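Local coordinates for protein endolysin (PDB 3QAY) that probably cleaves bacterial cell-wall peptidoglycan as a zinc-dependent N-acetylmuramoyl-L-alanine amidase directed against Clostridium difficile, at residues I144-C149 / K168-G173. Sequence-based numbering, arbitrary orientation.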
loop_
_atom_site.group_PDB
_atom_site.type_symbol
_atom_site.label_atom_id
_atom_site.label_comp_id
_atom_site.label_asym_id
_atom_site.label_seq_id
_atom_site.Cartn_x
_atom_site.Cartn_y
_atom_site.Cartn_z
ATOM N N ILE A 144 -2.895 -1.602 1.832
ATOM C CA ILE A 144 -1.898 -2.190 2.720
ATOM C C ILE A 144 -1.336 -1.139 3.674
ATOM O O ILE A 144 -0.804 -0.100 3.246
ATOM C CB ILE A 144 -0.743 -2.859 1.943
ATOM C CG1 ILE A 144 -1.290 -3.850 0.913
ATOM C CG2 ILE A 144 0.196 -3.580 2.913
ATOM C CD1 ILE A 144 -0.215 -4.481 0.031
ATOM N N GLU A 145 -1.492 -1.413 4.971
ATOM C CA GLU A 145 -0.835 -0.655 6.022
ATOM C C GLU A 145 0.332 -1.521 6.509
ATOM O O GLU A 145 0.176 -2.326 7.433
ATOM C CB GLU A 145 -1.819 -0.368 7.164
ATOM C CG GLU A 145 -3.083 0.386 6.723
ATOM C CD GLU A 145 -3.102 1.852 7.135
ATOM O OE1 GLU A 145 -2.238 2.277 7.926
ATOM O OE2 GLU A 145 -4.007 2.578 6.680
ATOM N N SER A 146 1.490 -1.347 5.872
ATOM C CA SER A 146 2.634 -2.267 6.026
ATOM C C SER A 146 3.175 -2.356 7.448
ATOM O O SER A 146 3.496 -3.449 7.928
ATOM C CB SER A 146 3.777 -1.863 5.086
ATOM O OG SER A 146 3.437 -2.076 3.726
ATOM N N PHE A 147 3.308 -1.200 8.092
ATOM C CA PHE A 147 3.764 -1.089 9.478
ATOM C C PHE A 147 3.471 0.330 9.979
ATOM O O PHE A 147 2.994 1.163 9.204
ATOM C CB PHE A 147 5.261 -1.416 9.606
ATOM C CG PHE A 147 6.161 -0.532 8.776
ATOM C CD1 PHE A 147 6.609 0.691 9.268
ATOM C CD2 PHE A 147 6.563 -0.924 7.507
ATOM C CE1 PHE A 147 7.429 1.509 8.502
ATOM C CE2 PHE A 147 7.385 -0.117 6.740
ATOM C CZ PHE A 147 7.817 1.098 7.235
ATOM N N PHE A 148 3.747 0.600 11.257
ATOM C CA PHE A 148 3.472 1.920 11.843
ATOM C C PHE A 148 4.629 2.895 11.631
ATOM O O PHE A 148 5.763 2.632 12.026
ATOM C CB PHE A 148 3.132 1.802 13.334
ATOM C CG PHE A 148 1.712 1.371 13.601
ATOM C CD1 PHE A 148 0.806 2.234 14.207
ATOM C CD2 PHE A 148 1.274 0.110 13.221
ATOM C CE1 PHE A 148 -0.507 1.837 14.452
ATOM C CE2 PHE A 148 -0.043 -0.291 13.453
ATOM C CZ PHE A 148 -0.931 0.574 14.072
ATOM N N CYS A 149 4.340 4.032 11.011
ATOM C CA CYS A 149 5.368 5.042 10.760
ATOM C C CYS A 149 5.771 5.812 12.026
ATOM O O CYS A 149 6.736 6.578 11.999
ATOM C CB CYS A 149 4.904 6.015 9.679
ATOM S SG CYS A 149 3.714 7.227 10.264
ATOM N N LYS A 168 8.944 -8.326 -1.241
ATOM C CA LYS A 168 8.895 -9.775 -1.436
ATOM C C LYS A 168 7.754 -10.408 -0.645
ATOM O O LYS A 168 7.078 -11.304 -1.148
ATOM C CB LYS A 168 10.230 -10.420 -1.061
ATOM C CG LYS A 168 10.338 -11.912 -1.395
ATOM C CD LYS A 168 11.741 -12.456 -1.073
ATOM C CE LYS A 168 11.851 -13.965 -1.354
ATOM N NZ LYS A 168 12.709 -14.671 -0.346
ATOM N N LEU A 169 7.533 -9.935 0.582
ATOM C CA LEU A 169 6.477 -10.492 1.440
ATOM C C LEU A 169 5.088 -10.179 0.881
ATOM O O LEU A 169 4.205 -11.041 0.863
ATOM C CB LEU A 169 6.611 -9.974 2.877
ATOM C CG LEU A 169 7.815 -10.494 3.675
ATOM C CD1 LEU A 169 7.885 -9.834 5.054
ATOM C CD2 LEU A 169 7.746 -12.010 3.811
ATOM N N ILE A 170 4.914 -8.954 0.402
ATOM C CA ILE A 170 3.657 -8.534 -0.211
ATOM C C ILE A 170 3.385 -9.308 -1.490
ATOM O O ILE A 170 2.266 -9.751 -1.721
ATOM C CB ILE A 170 3.666 -7.037 -0.560
ATOM C CG1 ILE A 170 3.688 -6.189 0.717
ATOM C CG2 ILE A 170 2.456 -6.696 -1.431
ATOM C CD1 ILE A 170 3.828 -4.690 0.481
ATOM N N VAL A 171 4.411 -9.459 -2.321
ATOM C CA VAL A 171 4.276 -10.165 -3.592
ATOM C C VAL A 171 3.989 -11.659 -3.375
ATOM O O VAL A 171 3.093 -12.225 -4.009
ATOM C CB VAL A 171 5.529 -9.978 -4.467
ATOM C CG1 VAL A 171 5.431 -10.811 -5.746
ATOM C CG2 VAL A 171 5.719 -8.503 -4.800
ATOM N N GLU A 172 4.733 -12.292 -2.472
ATOM C CA GLU A 172 4.475 -13.697 -2.132
ATOM C C GLU A 172 3.030 -13.893 -1.683
ATOM O O GLU A 172 2.373 -14.865 -2.078
ATOM C CB GLU A 172 5.437 -14.194 -1.052
ATOM C CG GLU A 172 6.846 -14.444 -1.559
ATOM C CD GLU A 172 7.739 -15.133 -0.538
ATOM O OE1 GLU A 172 7.436 -15.084 0.676
ATOM O OE2 GLU A 172 8.753 -15.722 -0.957
ATOM N N GLY A 173 2.542 -12.961 -0.865
ATOM C CA GLY A 173 1.166 -12.975 -0.390
ATOM C C GLY A 173 0.152 -12.847 -1.508
ATOM O O GLY A 173 -0.749 -13.667 -1.624
#
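Ile144 and Ile170 meet because both turn CG1 away from the carbonyl carbon, beside their own backbone N (chi1 -53° and -68°), and then run on fully extended to CD1. The two side chains reach toward each other tip to tip: CD1 of Ile144 lies 3.8 Å from CG2 of Ile170 and 4.1 Å from CD1 of Ile170, so one methyl from the strand faces both the short branch and the long branch from the helix. Branching at CB suits Ile144 to its strand, while the two branches of Ile170 give the buried side of the helix an apolar surface. The long arms help to bridge sheet and helix, whose nearest CA atoms, those of Ser146 and Ile170, are 8.9 Å apart.

Ser146 adds a looser touch, its OG standing 4.2 Å from CD1 of Ile170. This is van der Waals contact alone, and the small serine side chain is compatible with that methyl lying close by, just before the chain turns a corner at Phe147. No hydrogen bond joins the two segments; their touching residues are all buried, and the joint surface is small, 104 Å². The apolar layer continues around them, with Ile144 also resting on Ile82 of the neighbouring strand 80-87 and Ile170 on Leu38 of helix 27-44. Backbone hydrogen bonds tie Ile144 to Glu83 and to His85, a zinc ligand, although its own side chain stays about 10 Å from the metal. Strand 140-148 of the mixed six-stranded sheet is covered here by helix 152-175, which follows it in the chain, as in the alpha/beta fold of zinc-dependent amidases.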